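Local coordinates for protein nucleoporin NUP82 (Chaetomium thermophilum, PDB 5CWW) that probably serves, through this N-terminal beta-propeller domain and the rest of the protein, as a structural component of the nuclear pore complex, at residues Lys42-Ala50 with Pro486-Glu494; Trp273-Val281 with Val387-Ile395. All coordinates share one frame; numbering follows the deposited sequence. Where two conformers were deposited one is given.

Interaction 1 (Lys42-Ala50 with Pro486-Glu494); sequences KPGPRRTIA and PDGWPMFSE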
loop_
_atom_site.group_PDB
_atom_site.type_symbol
_atom_site.label_atom_id
_atom_site.label_comp_id
_atom_site.label_asym_id
_atom_site.label_seq_id
_atom_site.Cartn_x
_atom_site.Cartn_y
_atom_site.Cartn_z
ATOM N N LYS B 42 -2.278 -20.102 -7.773
ATOM C CA LYS B 42 -2.994 -18.894 -8.165
ATOM C C LYS B 42 -2.216 -17.655 -7.709
ATOM O O LYS B 42 -1.971 -17.488 -6.517
ATOM C CB LYS B 42 -4.406 -18.893 -7.578
ATOM C CG LYS B 42 -5.408 -18.057 -8.363
ATOM C CD LYS B 42 -6.832 -18.552 -8.147
ATOM C CE LYS B 42 -7.834 -17.754 -8.967
ATOM N NZ LYS B 42 -9.184 -18.385 -8.970
ATOM N N PRO B 43 -1.825 -16.782 -8.656
ATOM C CA PRO B 43 -0.910 -15.682 -8.322
ATOM C C PRO B 43 -1.477 -14.702 -7.298
ATOM O O PRO B 43 -2.619 -14.259 -7.426
ATOM C CB PRO B 43 -0.693 -14.985 -9.670
ATOM C CG PRO B 43 -1.909 -15.304 -10.459
ATOM C CD PRO B 43 -2.304 -16.689 -10.047
ATOM N N GLY B 44 -0.672 -14.378 -6.290
ATOM C CA GLY B 44 -1.065 -13.442 -5.254
ATOM C C GLY B 44 -0.366 -13.744 -3.940
ATOM O O GLY B 44 0.216 -14.816 -3.776
ATOM N N PRO B 45 -0.418 -12.796 -2.992
ATOM C CA PRO B 45 0.194 -12.992 -1.674
ATOM C C PRO B 45 -0.542 -14.034 -0.838
ATOM O O PRO B 45 -1.719 -14.300 -1.087
ATOM C CB PRO B 45 0.095 -11.606 -1.030
ATOM C CG PRO B 45 -1.056 -10.954 -1.707
ATOM C CD PRO B 45 -1.057 -11.473 -3.113
ATOM N N ARG B 46 0.153 -14.613 0.136
ATOM C CA ARG B 46 -0.434 -15.619 1.013
ATOM C C ARG B 46 -0.087 -15.337 2.472
ATOM O O ARG B 46 0.864 -15.903 3.019
ATOM C CB ARG B 46 0.045 -17.021 0.625
ATOM C CG ARG B 46 -0.642 -18.136 1.405
ATOM C CD ARG B 46 -0.053 -19.505 1.101
ATOM N NE ARG B 46 -0.775 -20.564 1.805
ATOM C CZ ARG B 46 -0.221 -21.672 2.294
ATOM N NH1 ARG B 46 1.080 -21.898 2.164
ATOM N NH2 ARG B 46 -0.977 -22.564 2.918
ATOM N N ARG B 47 -0.868 -14.455 3.090
ATOM C CA ARG B 47 -0.741 -14.163 4.514
ATOM C C ARG B 47 -1.765 -14.981 5.289
ATOM O O ARG B 47 -2.647 -14.434 5.950
ATOM C CB ARG B 47 -0.930 -12.668 4.776
ATOM C CG ARG B 47 0.082 -11.799 4.052
ATOM C CD ARG B 47 0.053 -10.362 4.540
ATOM N NE ARG B 47 1.046 -9.546 3.848
ATOM C CZ ARG B 47 2.344 -9.535 4.141
ATOM N NH1 ARG B 47 2.818 -10.299 5.117
ATOM N NH2 ARG B 47 3.171 -8.762 3.454
ATOM N N THR B 48 -1.638 -16.300 5.199
ATOM C CA THR B 48 -2.658 -17.209 5.702
ATOM C C THR B 48 -2.484 -17.558 7.182
ATOM O O THR B 48 -3.224 -18.386 7.715
ATOM C CB THR B 48 -2.666 -18.506 4.878
ATOM O OG1 THR B 48 -1.320 -18.946 4.669
ATOM C CG2 THR B 48 -3.327 -18.270 3.527
ATOM N N ILE B 49 -1.515 -16.927 7.841
ATOM C CA ILE B 49 -1.305 -17.128 9.273
ATOM C C ILE B 49 -1.303 -15.790 10.003
ATOM O O ILE B 49 -0.618 -14.849 9.600
ATOM C CB ILE B 49 0.018 -17.868 9.569
ATOM C CG1 ILE B 49 0.032 -19.232 8.872
ATOM C CG2 ILE B 49 0.200 -18.050 11.075
ATOM C CD1 ILE B 49 1.348 -19.985 8.991
ATOM N N ALA B 50 -2.085 -15.721 11.076
ATOM C CA ALA B 50 -2.127 -14.556 11.953
ATOM C C ALA B 50 -2.071 -15.033 13.397
ATOM O O ALA B 50 -2.312 -16.208 13.665
ATOM C CB ALA B 50 -3.382 -13.736 11.701
ATOM N N PRO B 486 8.608 -16.348 -12.359
ATOM C CA PRO B 486 8.249 -15.140 -13.115
ATOM C C PRO B 486 7.077 -14.367 -12.512
ATOM O O PRO B 486 7.001 -13.148 -12.676
ATOM C CB PRO B 486 7.881 -15.691 -14.497
ATOM C CG PRO B 486 7.444 -17.090 -14.243
ATOM C CD PRO B 486 8.283 -17.580 -13.099
ATOM N N ASP B 487 6.185 -15.075 -11.826
ATOM C CA ASP B 487 4.996 -14.472 -11.235
ATOM C C ASP B 487 4.976 -14.678 -9.723
ATOM O O ASP B 487 3.910 -14.770 -9.114
ATOM C CB ASP B 487 3.733 -15.057 -11.869
ATOM C CG ASP B 487 3.632 -16.561 -11.693
ATOM O OD1 ASP B 487 4.663 -17.198 -11.388
ATOM O OD2 ASP B 487 2.520 -17.104 -11.864
ATOM N N GLY B 488 6.157 -14.746 -9.119
ATOM C CA GLY B 488 6.260 -14.987 -7.692
ATOM C C GLY B 488 5.862 -13.775 -6.872
ATOM O O GLY B 488 6.097 -12.634 -7.276
ATOM N N TRP B 489 5.257 -14.035 -5.716
ATOM C CA TRP B 489 4.826 -12.983 -4.802
ATOM C C TRP B 489 5.522 -13.124 -3.453
ATOM O O TRP B 489 4.946 -13.660 -2.505
ATOM C CB TRP B 489 3.307 -13.024 -4.615
ATOM C CG TRP B 489 2.556 -12.256 -5.652
ATOM C CD1 TRP B 489 2.203 -12.685 -6.898
ATOM C CD2 TRP B 489 2.056 -10.920 -5.531
ATOM N NE1 TRP B 489 1.518 -11.696 -7.562
ATOM C CE2 TRP B 489 1.414 -10.602 -6.744
ATOM C CE3 TRP B 489 2.093 -9.959 -4.515
ATOM C CZ2 TRP B 489 0.813 -9.365 -6.969
ATOM C CZ3 TRP B 489 1.496 -8.733 -4.740
ATOM C CH2 TRP B 489 0.864 -8.446 -5.957
ATOM N N PRO B 490 6.772 -12.650 -3.362
ATOM C CA PRO B 490 7.463 -12.678 -2.069
ATOM C C PRO B 490 6.863 -11.653 -1.108
ATOM O O PRO B 490 6.337 -10.637 -1.565
ATOM C CB PRO B 490 8.911 -12.342 -2.437
ATOM C CG PRO B 490 8.804 -11.541 -3.693
ATOM C CD PRO B 490 7.618 -12.092 -4.434
ATOM N N MET B 491 6.940 -11.915 0.195
ATOM C CA MET B 491 6.267 -11.085 1.193
ATOM C C MET B 491 7.189 -10.670 2.334
ATOM O O MET B 491 8.042 -11.442 2.759
ATOM C CB MET B 491 5.070 -11.835 1.774
ATOM C CG MET B 491 4.035 -12.263 0.750
ATOM S SD MET B 491 2.846 -13.424 1.451
ATOM C CE MET B 491 3.828 -14.919 1.502
ATOM N N PHE B 492 6.999 -9.452 2.830
ATOM C CA PHE B 492 7.657 -9.006 4.056
ATOM C C PHE B 492 6.869 -9.470 5.280
ATOM O O PHE B 492 5.647 -9.614 5.223
ATOM C CB PHE B 492 7.786 -7.480 4.086
ATOM C CG PHE B 492 8.952 -6.939 3.303
ATOM C CD1 PHE B 492 10.225 -7.461 3.464
ATOM C CD2 PHE B 492 8.771 -5.891 2.411
ATOM C CE1 PHE B 492 11.297 -6.952 2.746
ATOM C CE2 PHE B 492 9.838 -5.377 1.694
ATOM C CZ PHE B 492 11.104 -5.910 1.863
ATOM N N SER B 493 7.579 -9.703 6.379
ATOM C CA SER B 493 6.955 -9.950 7.677
ATOM C C SER B 493 7.772 -9.266 8.762
ATOM O O SER B 493 8.999 -9.314 8.733
ATOM C CB SER B 493 6.857 -11.446 7.968
ATOM O OG SER B 493 6.157 -12.126 6.947
ATOM N N GLU B 494 7.099 -8.646 9.725
ATOM C CA GLU B 494 7.799 -7.959 10.803
ATOM C C GLU B 494 8.298 -8.956 11.845
ATOM O O GLU B 494 7.698 -10.011 12.047
ATOM C CB GLU B 494 6.896 -6.912 11.462
ATOM C CG GLU B 494 7.593 -6.117 12.566
ATOM C CD GLU B 494 6.747 -4.980 13.110
ATOM O OE1 GLU B 494 5.618 -4.776 12.612
ATOM O OE2 GLU B 494 7.218 -4.288 14.040
#
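R47 reaches across to the backbone of F492 and places both of its terminal nitrogens on one carbonyl oxygen. NH1 lies 2.9 Å from F492 O, nearly in line with the C=O bond (173°), whereas NH2, 3.2 Å from F492 O, arrives in the carbonyl plane on a lone pair. Because the oxygen also sits in the guanidinium plane, a single acceptor engages both N-H groups. Arginine suits the place for its length: CG stands beside the backbone N (chi1 -60°) and the chain runs extended as far as NE, carrying the flat end past M491, whose CB lies over one face of it. NH2 has a second partner, a salt bridge to D391, whose carboxylate also accepts the F492 amide, so both polar groups of the F492 backbone are satisfied. With its chain extended through chi2, M491 carries SD to R46 N, which donates a weak bond to it at 3.2 Å, while the bend at chi3 lays CE near R46 O. The guanidinium of R46 leads away to weak bonds with the carbonyls of A580 and T581. Beyond the sulfur, in the deposited W489 conformer considered here (one of two, hence less certain), G44 CA and P45 CD rest over the same indole face. Glycine suits a backbone with phi 151°, where a side chain would strike the preceding carbonyl. The loop before strand 49-52 runs beside the start of strand 491-494; P45 and R47 back onto strand 119-122, and P490 and M491 onto strand 389-395.

Interaction 2 (Trp273-Val281 with Val387-Ile395); sequences WLAMTSGDV and VELKDIYVI
The indole of W273 carries V394 CG2 over one face, 4.0 Å from the centroid of its five-membered ring and 23° off the normal, a CH-pi contact in which the two side chains cross at about a right angle. V281 CG1 lies at the ring edge, in its plane, and the ring of F373 also meets the indole. Next along, A275 CB packs on I392 CB at 3.8 Å; a small alanine suits a strand position facing a branched neighbour. With CG1 anti to its backbone N (chi1 -179°), I392 extends CD1 to W273 CB. L389 fills the end of the interface, its CD1 3.9 Å from V281 CG2 and its CB 3.4 Å from M276 O.

The type I turn from M276 to G279 is closed by G279 N bonding to M276 O. G279, at phi 112°, fits where a side chain would collide with V387 CG1. A water donates to both G279 O and V387 O, at 2.8 Å each, bridging turn and helix end. T277 OG1 bonds the E253 carboxylate, and S278 OG the D251 backbone carbonyl.

On the other strand, K390 and D391 form a classic beta bulge facing L431. Hydrophobic packing between the second strand of one four-stranded antiparallel sheet and the edge strand of the next sheet is how adjacent blades of a beta-propeller, as in WD-repeat proteins, are joined.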
loop_
_atom_site.group_PDB
_atom_site.type_symbol
_atom_site.label_atom_id
_atom_site.label_comp_id
_atom_site.label_asym_id
_atom_site.label_seq_id
_atom_site.Cartn_x
_atom_site.Cartn_y
_atom_site.Cartn_z
ATOM N N TRP B 273 2.112 4.449 2.973
ATOM C CA TRP B 273 3.078 4.191 1.917
ATOM C C TRP B 273 2.516 3.168 0.942
ATOM O O TRP B 273 1.865 2.210 1.359
ATOM C CB TRP B 273 4.395 3.685 2.508
ATOM C CG TRP B 273 5.211 4.741 3.184
ATOM C CD1 TRP B 273 5.136 5.127 4.493
ATOM C CD2 TRP B 273 6.238 5.541 2.590
ATOM N NE1 TRP B 273 6.054 6.117 4.749
ATOM C CE2 TRP B 273 6.744 6.390 3.596
ATOM C CE3 TRP B 273 6.782 5.621 1.305
ATOM C CZ2 TRP B 273 7.760 7.310 3.355
ATOM C CZ3 TRP B 273 7.794 6.534 1.068
ATOM C CH2 TRP B 273 8.272 7.365 2.088
ATOM N N LEU B 274 2.781 3.360 -0.348
ATOM C CA LEU B 274 2.296 2.438 -1.371
ATOM C C LEU B 274 3.376 2.063 -2.371
ATOM O O LEU B 274 4.211 2.892 -2.744
ATOM C CB LEU B 274 1.117 3.046 -2.126
ATOM C CG LEU B 274 -0.105 3.440 -1.297
ATOM C CD1 LEU B 274 -0.060 4.924 -0.943
ATOM C CD2 LEU B 274 -1.379 3.094 -2.045
ATOM N N ALA B 275 3.326 0.813 -2.819
ATOM C CA ALA B 275 4.225 0.317 -3.847
ATOM C C ALA B 275 3.424 -0.239 -5.017
ATOM O O ALA B 275 2.558 -1.096 -4.840
ATOM C CB ALA B 275 5.151 -0.748 -3.279
ATOM N N MET B 276 3.725 0.267 -6.209
ATOM C CA MET B 276 3.076 -0.166 -7.437
ATOM C C MET B 276 3.878 -1.285 -8.085
ATOM O O MET B 276 5.097 -1.343 -7.938
ATOM C CB MET B 276 2.942 1.007 -8.410
ATOM C CG MET B 276 2.335 2.260 -7.799
ATOM S SD MET B 276 0.613 2.038 -7.300
ATOM C CE MET B 276 0.251 3.659 -6.636
ATOM N N THR B 277 3.198 -2.169 -8.810
ATOM C CA THR B 277 3.878 -3.246 -9.518
ATOM C C THR B 277 4.763 -2.681 -10.627
ATOM O O THR B 277 5.663 -3.357 -11.117
ATOM C CB THR B 277 2.883 -4.253 -10.128
ATOM O OG1 THR B 277 1.983 -3.572 -11.012
ATOM C CG2 THR B 277 2.088 -4.953 -9.038
ATOM N N SER B 278 4.510 -1.437 -11.017
ATOM C CA SER B 278 5.324 -0.783 -12.032
ATOM C C SER B 278 6.714 -0.443 -11.497
ATOM O O SER B 278 7.632 -0.185 -12.272
ATOM C CB SER B 278 4.638 0.490 -12.529
ATOM O OG SER B 278 4.554 1.452 -11.492
ATOM N N GLY B 279 6.854 -0.435 -10.173
ATOM C CA GLY B 279 8.124 -0.138 -9.529
ATOM C C GLY B 279 8.139 1.179 -8.772
ATOM O O GLY B 279 9.113 1.498 -8.094
ATOM N N ASP B 280 7.057 1.942 -8.880
ATOM C CA ASP B 280 6.984 3.254 -8.248
ATOM C C ASP B 280 6.505 3.168 -6.804
ATOM O O ASP B 280 5.800 2.233 -6.418
ATOM C CB ASP B 280 6.063 4.179 -9.045
ATOM C CG ASP B 280 6.604 4.494 -10.426
ATOM O OD1 ASP B 280 7.836 4.424 -10.616
ATOM O OD2 ASP B 280 5.798 4.816 -11.324
ATOM N N VAL B 281 6.896 4.166 -6.019
ATOM C CA VAL B 281 6.538 4.250 -4.611
ATOM C C VAL B 281 5.871 5.594 -4.359
ATOM O O VAL B 281 6.304 6.615 -4.889
ATOM C CB VAL B 281 7.780 4.092 -3.696
ATOM C CG1 VAL B 281 7.429 4.344 -2.238
ATOM C CG2 VAL B 281 8.394 2.709 -3.865
ATOM N N VAL B 387 12.782 -4.303 -11.077
ATOM C CA VAL B 387 12.062 -3.038 -10.997
ATOM C C VAL B 387 10.666 -3.284 -10.435
ATOM O O VAL B 387 10.181 -2.529 -9.593
ATOM C CB VAL B 387 11.957 -2.353 -12.381
ATOM C CG1 VAL B 387 11.086 -1.101 -12.313
ATOM C CG2 VAL B 387 13.340 -2.001 -12.901
ATOM N N GLU B 388 10.034 -4.351 -10.915
ATOM C CA GLU B 388 8.682 -4.720 -10.509
ATOM C C GLU B 388 8.604 -5.043 -9.018
ATOM O O GLU B 388 9.306 -5.932 -8.534
ATOM C CB GLU B 388 8.207 -5.921 -11.332
ATOM C CG GLU B 388 6.819 -6.433 -10.975
ATOM C CD GLU B 388 6.364 -7.553 -11.889
ATOM O OE1 GLU B 388 7.096 -8.561 -12.006
ATOM O OE2 GLU B 388 5.281 -7.420 -12.497
ATOM N N LEU B 389 7.747 -4.322 -8.298
ATOM C CA LEU B 389 7.634 -4.478 -6.847
ATOM C C LEU B 389 6.474 -5.387 -6.467
ATOM O O LEU B 389 5.458 -5.447 -7.165
ATOM C CB LEU B 389 7.462 -3.117 -6.167
ATOM C CG LEU B 389 8.677 -2.184 -6.184
ATOM C CD1 LEU B 389 8.319 -0.857 -5.543
ATOM C CD2 LEU B 389 9.865 -2.811 -5.470
ATOM N N LYS B 390 6.636 -6.090 -5.350
ATOM C CA LYS B 390 5.612 -7.007 -4.862
ATOM C C LYS B 390 5.255 -6.758 -3.401
ATOM O O LYS B 390 4.194 -7.175 -2.941
ATOM C CB LYS B 390 6.076 -8.453 -5.054
ATOM C CG LYS B 390 6.046 -8.911 -6.509
ATOM C CD LYS B 390 4.612 -9.070 -7.019
ATOM C CE LYS B 390 4.529 -9.071 -8.537
ATOM N NZ LYS B 390 5.268 -10.214 -9.134
ATOM N N ASP B 391 6.132 -6.078 -2.670
ATOM C CA ASP B 391 5.816 -5.716 -1.294
ATOM C C ASP B 391 6.585 -4.483 -0.846
ATOM O O ASP B 391 7.596 -4.111 -1.441
ATOM C CB ASP B 391 6.120 -6.876 -0.345
ATOM C CG ASP B 391 5.239 -6.863 0.896
ATOM O OD1 ASP B 391 4.558 -5.847 1.144
ATOM O OD2 ASP B 391 5.238 -7.870 1.636
ATOM N N ILE B 392 6.082 -3.852 0.207
ATOM C CA ILE B 392 6.726 -2.691 0.798
ATOM C C ILE B 392 6.628 -2.800 2.313
ATOM O O ILE B 392 5.605 -3.228 2.849
ATOM C CB ILE B 392 6.092 -1.370 0.309
ATOM C CG1 ILE B 392 6.817 -0.170 0.926
ATOM C CG2 ILE B 392 4.592 -1.339 0.623
ATOM C CD1 ILE B 392 6.453 1.161 0.303
ATOM N N TYR B 393 7.706 -2.428 2.996
ATOM C CA TYR B 393 7.767 -2.495 4.449
ATOM C C TYR B 393 8.535 -1.297 4.979
ATOM O O TYR B 393 9.702 -1.102 4.643
ATOM C CB TYR B 393 8.423 -3.798 4.904
ATOM C CG TYR B 393 8.675 -3.870 6.392
ATOM C CD1 TYR B 393 7.627 -4.042 7.285
ATOM C CD2 TYR B 393 9.962 -3.777 6.901
ATOM C CE1 TYR B 393 7.855 -4.112 8.646
ATOM C CE2 TYR B 393 10.200 -3.847 8.259
ATOM C CZ TYR B 393 9.143 -4.014 9.128
ATOM O OH TYR B 393 9.378 -4.083 10.479
ATOM N N VAL B 394 7.866 -0.486 5.792
ATOM C CA VAL B 394 8.430 0.774 6.249
ATOM C C VAL B 394 8.630 0.789 7.757
ATOM O O VAL B 394 7.698 0.559 8.523
ATOM C CB VAL B 394 7.536 1.960 5.855
ATOM C CG1 VAL B 394 8.176 3.282 6.279
ATOM C CG2 VAL B 394 7.292 1.951 4.353
ATOM N N ILE B 395 9.862 1.062 8.168
ATOM C CA ILE B 395 10.185 1.248 9.572
ATOM C C ILE B 395 10.198 2.743 9.850
ATOM O O ILE B 395 11.088 3.461 9.391
ATOM C CB ILE B 395 11.540 0.620 9.930
ATOM C CG1 ILE B 395 11.574 -0.844 9.489
ATOM C CG2 ILE B 395 11.791 0.726 11.429
ATOM C CD1 ILE B 395 12.951 -1.449 9.474
HETATM O O HOH W 1 11.263 -0.358 -8.143
#

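Overall arrangement
Interaction 2 is a buried, largely apolar contact between neighbouring sheets, while interaction 1 is only partly buried, has exposed residues at one end, and depends on a charged side chain gripping backbone. Their centres lie about 14 Å apart, and 273-281 and 387-395 fall inside the long chain loop closed by interaction 1. The two meet along strands 389-395 and 491-494. D391, on the bulged strand of interaction 2, is shared by both contacts and probably steadies the R47 end of interaction 1. Beside it, F492 CD2 packs at 3.3 Å against Y393 CB, where strand 491-494 lies on strand 389-395.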